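Local coordinates for protein acetyl xylan esterase (Metagenome, PDB 6XYC) that probably removes acetyl and feruloyl groups from xylan as a serine esterase of the alpha/beta hydrolase fold, at residues S121-H125 / W168-M174; D163-F169 / P220-H226; P211-V215 / N240-V244. All coordinates share one frame; numbering follows the deposited sequence.

Contact 1: S121-H125 / W168-M174; sequences SSGGH and WFGPVDM. With AES (4-(2-aminoethyl)benzenesulfonyl fluoride), chain B.
Ser121 sits against Phe169, Gly170 and Pro171, its CA 3.9 Å from the CA of Gly170. Its backbone N gives a hydrogen bond to Trp168 O (2.8 Å) that arrives nearly end-on to the carbonyl, and its CA-H points at Phe169 O. Followed outward, the Ser121 side chain first passes the Phe169 ring, with CB 4.2 Å from CD2 of that ring. OG then swings opposite the backbone N (chi1 -158°), which turns it into the pocket, where it is bonded covalently to S of AES at 1.5 Å. One sulfonyl oxygen, O1S, is held by Ser122 N at 2.9 Å with a fairly straight N-H (156°), and Ala49 N also donates to the ligand. Pro171 flanks the inhibitor ring, CG lying 3.6 Å from AES C6, while its CD leans on Ser121 O. His125 brings the edge of its imidazole to Pro171 O, CD2 at 3.1 Å and near the ring plane; NE2 is hydrogen-bonded to Ile209 O, and Met174 CE packs against CD2. Gly124 and Gly170 let the two backbones close in, since a CB on the former would crowd Trp168 O and one on the latter would clash with His125 N. The strained backbone of Ser121 within GxSxG fits a nucleophile elbow, and its sulfonylation by AES implies that this hydroxyl is the attacking nucleophile, with Ser122 N probably part of the oxyanion hole.

Contact 2: D163-F169 / P220-H226; sequences DAVVDWF and PDILIIH
Val165 N and Asp221 O begin the pairing of strands 164-168 and 222-227, and four more hydrogen bonds follow the parallel register: Leu223 N to Val165 O, Asp167 N to Leu223 O (2.7 Å), Ile225 N to Asp167 O and Phe169 N to Ile225 O. At the start a water takes the hydrogen of Asp221 N and donates to Asp163 O, while Pro220 CB rests on that carbonyl. The strand axes run 4.6 Å apart and 9° from parallel, as neighbours in the central sheet of an alpha/beta hydrolase, with strand 114-120 on the far side of 164-168. Apolar contacts divide between the two faces. Val165 shares a face with Asp167, Ile222 and Ile224, the last three touching helix 236-248; its CG1 meets Ile222 CD1 at 3.9 Å. On the face toward helix 269-284, Val166 CG2 lies beside Leu223 CB. Ile225 CD1 sits over the six-membered ring of Trp168, 3.7 Å from its centroid; with CG opposite the carbonyl carbon (chi1 -64°), the indole lies alongside the isoleucine and also packs on Met275 of that helix. A serine at Trp168 would probably leave Ile225 CD1 without its aromatic cover and open a gap toward Met275. Phe169 CB stands over the centre of the His226 ring, 3.5 Å from the centroid, and that imidazole is fixed by Ser238 OG at ND1 and Val233 O at NE2.

Contact 3: P211-V215 / N240-V244; sequences PINFV and NLKNV
Ile212 pushes its long branch against helix 236-248 and meets three of its residues. CG1 presses on Val244 CG2 at 3.5 Å, tighter than usual for two carbons, with the two side chains crossing at about a right angle. One atom further, CD1 reaches the stretch between Asn240 and Leu241, lying 3.7 Å from Asn240 C and 3.8 Å from Asn240 CB. Back along the same chain, Ile212 CG1 also takes Leu241 CD1 at 4.0 Å, so the isoleucine is wedged between residues one turn apart on the helix. Its extended shape makes this possible: CG1 turns opposite the backbone N (chi1 -165°) and CD1 continues straight on (chi2 168°). Val244 uses its other methyl as well. CG1 touches Ile212 O at 3.5 Å and Val215 CB at 3.7 Å, so one branch serves the isoleucine side chain and the other fills the corner between Ile212 and Val215. Val215 CG2 also packs on this methyl, and Leu241 CD1 comes within 4.3 Å of Val215 CG2.

The next shell sets these groups in place. The 3-10 turn at 211-213, closed by a hydrogen bond from Phe214 N to Pro211 O, brings Ile212 and Val215 to bear on one helix, while Val244 N is hydrogen-bonded back to Asn240 O within that helix. Pro211 leans on His125, Ala128 and Phe129 of helix 122-131, and Val215 touches Val132 just beyond it. Leu241 also rests on Ile222 and Ile224 of strand 222-227. The meeting is purely apolar between side chains, joining the loop before strand 222-227 to the helix after it, part of the helix-and-loop layer that flanks the central sheet in the alpha/beta hydrolase fold.

In the fold
Contact 2 is the strand pair whose end runs into contact 1: they share Trp168 and Phe169, where strand 164-168 runs out into the loop bordering the nucleophile, and their centres lie about 10 Å apart. Gly124 CA packs 3.8 Å from Asp167 OD1 at this junction. Contact 3 flanks both. Leu241 CD2 comes 3.5 Å from Asp167 OD2, and Asn240 ND2 is 3.2 Å from Asp173 OD2 in a probable hydrogen bond to the loop of contact 1. Bound AES marks the active site at contact 1; the side chain of Phe169 is about 6 Å from AES and that of Asn240 about 13 Å. His262, hydrogen-bonded to AES and meeting the Phe169 ring, probably completes a triad with Ser121 and Asp230.

Contact 1: S121-H125 / W168-M174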
# COMPACT_ATOMS: atom_id res chain seq x y z
N SER A 121 -1.68 -7.90 -0.73
CA SER A 121 -2.99 -8.08 -0.14
C SER A 121 -3.38 -6.77 0.54
O SER A 121 -3.47 -5.73 -0.11
CB SER A 121 -3.01 -9.27 0.83
OG SER A 121 -4.34 -9.73 0.99
N SER A 122 -3.65 -6.81 1.86
CA SER A 122 -4.17 -5.62 2.51
C SER A 122 -3.19 -4.47 2.39
O SER A 122 -3.61 -3.31 2.39
CB SER A 122 -4.53 -5.90 3.98
OG SER A 122 -3.44 -6.41 4.72
N GLY A 123 -1.90 -4.75 2.24
CA GLY A 123 -0.94 -3.70 1.97
C GLY A 123 -1.05 -3.15 0.56
O GLY A 123 -0.77 -1.97 0.32
N GLY A 124 -1.45 -3.99 -0.39
CA GLY A 124 -1.77 -3.50 -1.72
C GLY A 124 -3.03 -2.66 -1.73
O GLY A 124 -3.13 -1.69 -2.49
N HIS A 125 -4.00 -3.02 -0.89
CA HIS A 125 -5.20 -2.20 -0.71
C HIS A 125 -4.83 -0.81 -0.19
O HIS A 125 -5.30 0.20 -0.72
CB HIS A 125 -6.14 -2.91 0.26
CG HIS A 125 -7.16 -2.02 0.89
ND1 HIS A 125 -6.94 -1.35 2.08
CD2 HIS A 125 -8.43 -1.72 0.52
CE1 HIS A 125 -8.02 -0.67 2.40
NE2 HIS A 125 -8.94 -0.87 1.47
N TRP A 168 0.04 -5.57 -5.29
CA TRP A 168 0.15 -7.02 -5.34
C TRP A 168 -1.12 -7.63 -4.75
O TRP A 168 -1.33 -7.59 -3.54
CB TRP A 168 1.37 -7.53 -4.57
CG TRP A 168 2.73 -7.13 -5.05
CD1 TRP A 168 3.40 -6.00 -4.73
CD2 TRP A 168 3.60 -7.89 -5.90
NE1 TRP A 168 4.64 -5.99 -5.33
CE2 TRP A 168 4.79 -7.14 -6.06
CE3 TRP A 168 3.50 -9.13 -6.55
CZ2 TRP A 168 5.85 -7.57 -6.85
CZ3 TRP A 168 4.56 -9.56 -7.34
CH2 TRP A 168 5.73 -8.79 -7.47
N PHE A 169 -1.97 -8.19 -5.62
CA PHE A 169 -3.19 -8.92 -5.26
C PHE A 169 -3.92 -8.32 -4.05
O PHE A 169 -4.25 -9.01 -3.08
CB PHE A 169 -2.92 -10.43 -5.04
CG PHE A 169 -1.67 -10.75 -4.21
CD1 PHE A 169 -0.47 -11.07 -4.84
CD2 PHE A 169 -1.71 -10.80 -2.82
CE1 PHE A 169 0.67 -11.39 -4.10
CE2 PHE A 169 -0.57 -11.11 -2.08
CZ PHE A 169 0.62 -11.41 -2.72
N GLY A 170 -4.24 -7.02 -4.13
CA GLY A 170 -4.95 -6.34 -3.07
C GLY A 170 -6.45 -6.44 -3.20
O GLY A 170 -7.01 -6.42 -4.30
N PRO A 171 -7.15 -6.59 -2.06
CA PRO A 171 -8.61 -6.50 -2.04
C PRO A 171 -9.03 -5.03 -2.14
O PRO A 171 -8.79 -4.25 -1.22
CB PRO A 171 -8.99 -7.11 -0.70
CG PRO A 171 -7.84 -6.79 0.19
CD PRO A 171 -6.60 -6.82 -0.70
N VAL A 172 -9.66 -4.67 -3.25
CA VAL A 172 -9.86 -3.25 -3.55
C VAL A 172 -11.32 -2.93 -3.88
O VAL A 172 -11.68 -1.77 -4.08
CB VAL A 172 -8.96 -2.82 -4.73
CG1 VAL A 172 -7.49 -2.96 -4.38
CG2 VAL A 172 -9.29 -3.64 -6.00
N ASP A 173 -12.17 -3.97 -3.94
CA ASP A 173 -13.54 -3.85 -4.40
C ASP A 173 -14.40 -4.74 -3.49
O ASP A 173 -14.86 -5.82 -3.87
CB ASP A 173 -13.65 -4.25 -5.88
CG ASP A 173 -15.05 -4.08 -6.44
OD1 ASP A 173 -15.86 -3.32 -5.87
OD2 ASP A 173 -15.34 -4.71 -7.48
N MET A 174 -14.61 -4.29 -2.26
CA MET A 174 -15.25 -5.14 -1.27
C MET A 174 -16.75 -5.31 -1.51
O MET A 174 -17.36 -6.19 -0.89
CB MET A 174 -15.00 -4.59 0.14
CG MET A 174 -13.85 -5.27 0.86
SD MET A 174 -12.28 -5.19 -0.02
CE MET A 174 -11.80 -3.48 0.27
C3 AES B . -8.01 -11.84 3.20
C2 AES B . -6.70 -11.62 2.93
C1 AES B . -6.27 -10.35 2.69
S AES B . -4.58 -10.14 2.39
O1S AES B . -3.99 -9.23 3.40
O2S AES B . -3.88 -11.38 2.71
C6 AES B . -7.12 -9.29 2.71
C5 AES B . -8.45 -9.51 2.98
C4 AES B . -8.90 -10.79 3.24
C7 AES B . -10.41 -11.07 3.54
C8 AES B . -11.29 -10.52 2.39
N8 AES B . -12.58 -11.10 2.54

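Contact 2: D163-F169 / P220-H226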
# COMPACT_ATOMS: atom_id res chain seq x y z
N ASP A 163 3.78 8.88 -5.88
CA ASP A 163 4.04 9.14 -7.29
C ASP A 163 3.75 7.94 -8.19
O ASP A 163 3.61 8.13 -9.41
CB ASP A 163 5.49 9.57 -7.50
CG ASP A 163 5.81 10.89 -6.83
OD1 ASP A 163 6.67 10.91 -5.94
OD2 ASP A 163 5.19 11.90 -7.20
N ALA A 164 3.66 6.74 -7.63
CA ALA A 164 3.41 5.53 -8.40
C ALA A 164 3.03 4.43 -7.42
O ALA A 164 3.41 4.48 -6.24
CB ALA A 164 4.63 5.12 -9.23
N VAL A 165 2.27 3.46 -7.90
CA VAL A 165 1.72 2.41 -7.05
C VAL A 165 1.96 1.06 -7.71
O VAL A 165 1.77 0.91 -8.92
CB VAL A 165 0.22 2.60 -6.79
CG1 VAL A 165 -0.34 1.44 -5.95
CG2 VAL A 165 -0.05 3.94 -6.12
N VAL A 166 2.38 0.08 -6.92
CA VAL A 166 2.38 -1.33 -7.33
C VAL A 166 1.50 -2.09 -6.35
O VAL A 166 1.78 -2.13 -5.15
CB VAL A 166 3.79 -1.92 -7.38
CG1 VAL A 166 3.71 -3.41 -7.68
CG2 VAL A 166 4.62 -1.22 -8.44
N ASP A 167 0.43 -2.70 -6.88
CA ASP A 167 -0.60 -3.36 -6.09
C ASP A 167 -0.46 -4.86 -6.31
O ASP A 167 -0.77 -5.37 -7.39
CB ASP A 167 -1.97 -2.85 -6.49
CG ASP A 167 -3.10 -3.77 -6.10
OD1 ASP A 167 -2.94 -4.57 -5.15
OD2 ASP A 167 -4.17 -3.68 -6.74
N TRP A 168 0.04 -5.57 -5.29
CA TRP A 168 0.15 -7.02 -5.34
C TRP A 168 -1.12 -7.63 -4.75
O TRP A 168 -1.33 -7.59 -3.54
CB TRP A 168 1.37 -7.53 -4.57
CG TRP A 168 2.73 -7.13 -5.05
CD1 TRP A 168 3.40 -6.00 -4.73
CD2 TRP A 168 3.60 -7.89 -5.90
NE1 TRP A 168 4.64 -5.99 -5.33
CE2 TRP A 168 4.79 -7.14 -6.06
CE3 TRP A 168 3.50 -9.13 -6.55
CZ2 TRP A 168 5.85 -7.57 -6.85
CZ3 TRP A 168 4.56 -9.56 -7.34
CH2 TRP A 168 5.73 -8.79 -7.47
N PHE A 169 -1.97 -8.19 -5.62
CA PHE A 169 -3.19 -8.92 -5.26
C PHE A 169 -3.92 -8.32 -4.05
O PHE A 169 -4.25 -9.01 -3.08
CB PHE A 169 -2.92 -10.43 -5.04
CG PHE A 169 -1.67 -10.75 -4.21
CD1 PHE A 169 -0.47 -11.07 -4.84
CD2 PHE A 169 -1.71 -10.80 -2.82
CE1 PHE A 169 0.67 -11.39 -4.10
CE2 PHE A 169 -0.57 -11.11 -2.08
CZ PHE A 169 0.62 -11.41 -2.72
N PRO A 220 -1.82 8.80 -10.01
CA PRO A 220 -0.53 8.25 -10.45
C PRO A 220 -0.72 6.90 -11.12
O PRO A 220 -1.69 6.18 -10.88
CB PRO A 220 0.28 8.13 -9.15
CG PRO A 220 -0.74 8.19 -8.04
CD PRO A 220 -1.87 9.04 -8.56
N ASP A 221 0.24 6.55 -11.99
CA ASP A 221 0.19 5.26 -12.67
C ASP A 221 0.23 4.12 -11.66
O ASP A 221 0.84 4.22 -10.60
CB ASP A 221 1.37 5.12 -13.63
CG ASP A 221 1.30 6.08 -14.80
OD1 ASP A 221 0.42 6.96 -14.80
OD2 ASP A 221 2.13 5.94 -15.72
N ILE A 222 -0.41 3.01 -12.02
CA ILE A 222 -0.43 1.84 -11.14
C ILE A 222 -0.04 0.60 -11.92
O ILE A 222 -0.39 0.45 -13.10
CB ILE A 222 -1.82 1.65 -10.49
CG1 ILE A 222 -1.76 0.54 -9.45
CG2 ILE A 222 -2.88 1.32 -11.54
CD1 ILE A 222 -3.01 0.44 -8.57
N LEU A 223 0.71 -0.28 -11.26
CA LEU A 223 0.97 -1.63 -11.74
C LEU A 223 0.25 -2.60 -10.81
O LEU A 223 0.42 -2.54 -9.59
CB LEU A 223 2.46 -1.94 -11.78
CG LEU A 223 2.87 -3.37 -12.14
CD1 LEU A 223 2.59 -3.69 -13.59
CD2 LEU A 223 4.34 -3.58 -11.83
N ILE A 224 -0.56 -3.48 -11.40
CA ILE A 224 -1.36 -4.45 -10.65
C ILE A 224 -0.87 -5.84 -11.01
O ILE A 224 -0.76 -6.18 -12.19
CB ILE A 224 -2.86 -4.30 -10.97
CG1 ILE A 224 -3.33 -2.86 -10.79
CG2 ILE A 224 -3.68 -5.25 -10.10
CD1 ILE A 224 -4.60 -2.55 -11.53
N ILE A 225 -0.59 -6.65 -9.99
CA ILE A 225 -0.09 -8.01 -10.18
C ILE A 225 -0.96 -8.95 -9.35
O ILE A 225 -1.13 -8.74 -8.14
CB ILE A 225 1.39 -8.13 -9.77
CG1 ILE A 225 2.23 -7.05 -10.45
CG2 ILE A 225 1.92 -9.51 -10.11
CD1 ILE A 225 3.65 -6.97 -9.98
N HIS A 226 -1.50 -9.99 -9.99
CA HIS A 226 -2.43 -10.89 -9.31
C HIS A 226 -2.34 -12.28 -9.92
O HIS A 226 -2.36 -12.42 -11.15
CB HIS A 226 -3.86 -10.35 -9.40
CG HIS A 226 -4.74 -10.77 -8.26
ND1 HIS A 226 -5.47 -9.88 -7.52
CD2 HIS A 226 -5.01 -12.00 -7.76
CE1 HIS A 226 -6.14 -10.53 -6.59
NE2 HIS A 226 -5.88 -11.82 -6.71
O HOH W 1 2.75 8.01 -12.03

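Contact 3: P211-V215 / N240-V244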
# COMPACT_ATOMS: atom_id res chain seq x y z
N PRO A 211 -10.91 1.35 -2.65
CA PRO A 211 -10.32 2.43 -3.46
C PRO A 211 -10.74 2.40 -4.92
O PRO A 211 -10.57 3.41 -5.62
CB PRO A 211 -8.80 2.19 -3.31
CG PRO A 211 -8.67 0.73 -3.00
CD PRO A 211 -9.92 0.34 -2.23
N ILE A 212 -11.30 1.29 -5.40
CA ILE A 212 -11.79 1.21 -6.77
C ILE A 212 -12.81 2.31 -7.04
O ILE A 212 -12.98 2.74 -8.19
CB ILE A 212 -12.39 -0.19 -7.03
CG1 ILE A 212 -12.56 -0.44 -8.53
CG2 ILE A 212 -13.71 -0.36 -6.28
CD1 ILE A 212 -12.87 -1.89 -8.86
N ASN A 213 -13.46 2.81 -6.00
CA ASN A 213 -14.53 3.78 -6.18
C ASN A 213 -14.03 5.20 -6.46
O ASN A 213 -14.84 6.05 -6.84
CB ASN A 213 -15.42 3.83 -4.94
CG ASN A 213 -16.27 2.59 -4.78
OD1 ASN A 213 -16.26 1.96 -3.72
ND2 ASN A 213 -17.01 2.23 -5.82
N PHE A 214 -12.74 5.48 -6.29
CA PHE A 214 -12.25 6.85 -6.31
C PHE A 214 -11.17 7.07 -7.36
O PHE A 214 -10.49 8.10 -7.34
CB PHE A 214 -11.76 7.19 -4.90
CG PHE A 214 -12.76 6.82 -3.84
CD1 PHE A 214 -13.89 7.59 -3.65
CD2 PHE A 214 -12.58 5.70 -3.05
CE1 PHE A 214 -14.82 7.26 -2.68
CE2 PHE A 214 -13.50 5.36 -2.07
CZ PHE A 214 -14.62 6.14 -1.89
N VAL A 215 -11.05 6.16 -8.32
CA VAL A 215 -10.06 6.29 -9.38
C VAL A 215 -10.43 7.47 -10.27
O VAL A 215 -11.59 7.63 -10.67
CB VAL A 215 -9.98 4.98 -10.19
CG1 VAL A 215 -8.91 5.08 -11.25
CG2 VAL A 215 -9.73 3.81 -9.26
N ASN A 240 -11.16 -6.07 -12.04
CA ASN A 240 -12.08 -4.95 -11.86
C ASN A 240 -11.33 -3.63 -11.72
O ASN A 240 -11.73 -2.61 -12.30
CB ASN A 240 -12.97 -5.20 -10.65
CG ASN A 240 -13.93 -6.36 -10.85
OD1 ASN A 240 -14.08 -6.87 -11.96
ND2 ASN A 240 -14.58 -6.79 -9.77
N LEU A 241 -10.23 -3.62 -10.96
CA LEU A 241 -9.48 -2.39 -10.79
C LEU A 241 -8.92 -1.90 -12.12
O LEU A 241 -8.98 -0.70 -12.41
CB LEU A 241 -8.34 -2.59 -9.78
CG LEU A 241 -7.60 -1.33 -9.33
CD1 LEU A 241 -8.57 -0.32 -8.72
CD2 LEU A 241 -6.51 -1.68 -8.32
N LYS A 242 -8.36 -2.80 -12.92
CA LYS A 242 -7.85 -2.43 -14.24
C LYS A 242 -8.96 -1.85 -15.11
O LYS A 242 -8.76 -0.84 -15.79
CB LYS A 242 -7.20 -3.65 -14.90
CG LYS A 242 -6.96 -3.52 -16.39
CD LYS A 242 -5.82 -2.57 -16.69
CE LYS A 242 -5.42 -2.68 -18.15
NZ LYS A 242 -4.82 -1.41 -18.67
N ASN A 243 -10.13 -2.49 -15.10
CA ASN A 243 -11.25 -1.98 -15.89
C ASN A 243 -11.62 -0.56 -15.48
O ASN A 243 -11.92 0.28 -16.33
CB ASN A 243 -12.45 -2.91 -15.75
CG ASN A 243 -13.68 -2.40 -16.48
OD1 ASN A 243 -14.43 -1.58 -15.97
ND2 ASN A 243 -13.90 -2.91 -17.69
N VAL A 244 -11.60 -0.28 -14.18
CA VAL A 244 -11.95 1.05 -13.69
C VAL A 244 -10.89 2.07 -14.10
O VAL A 244 -11.22 3.19 -14.52
CB VAL A 244 -12.16 1.01 -12.16
CG1 VAL A 244 -12.20 2.42 -11.60
CG2 VAL A 244 -13.43 0.23 -11.82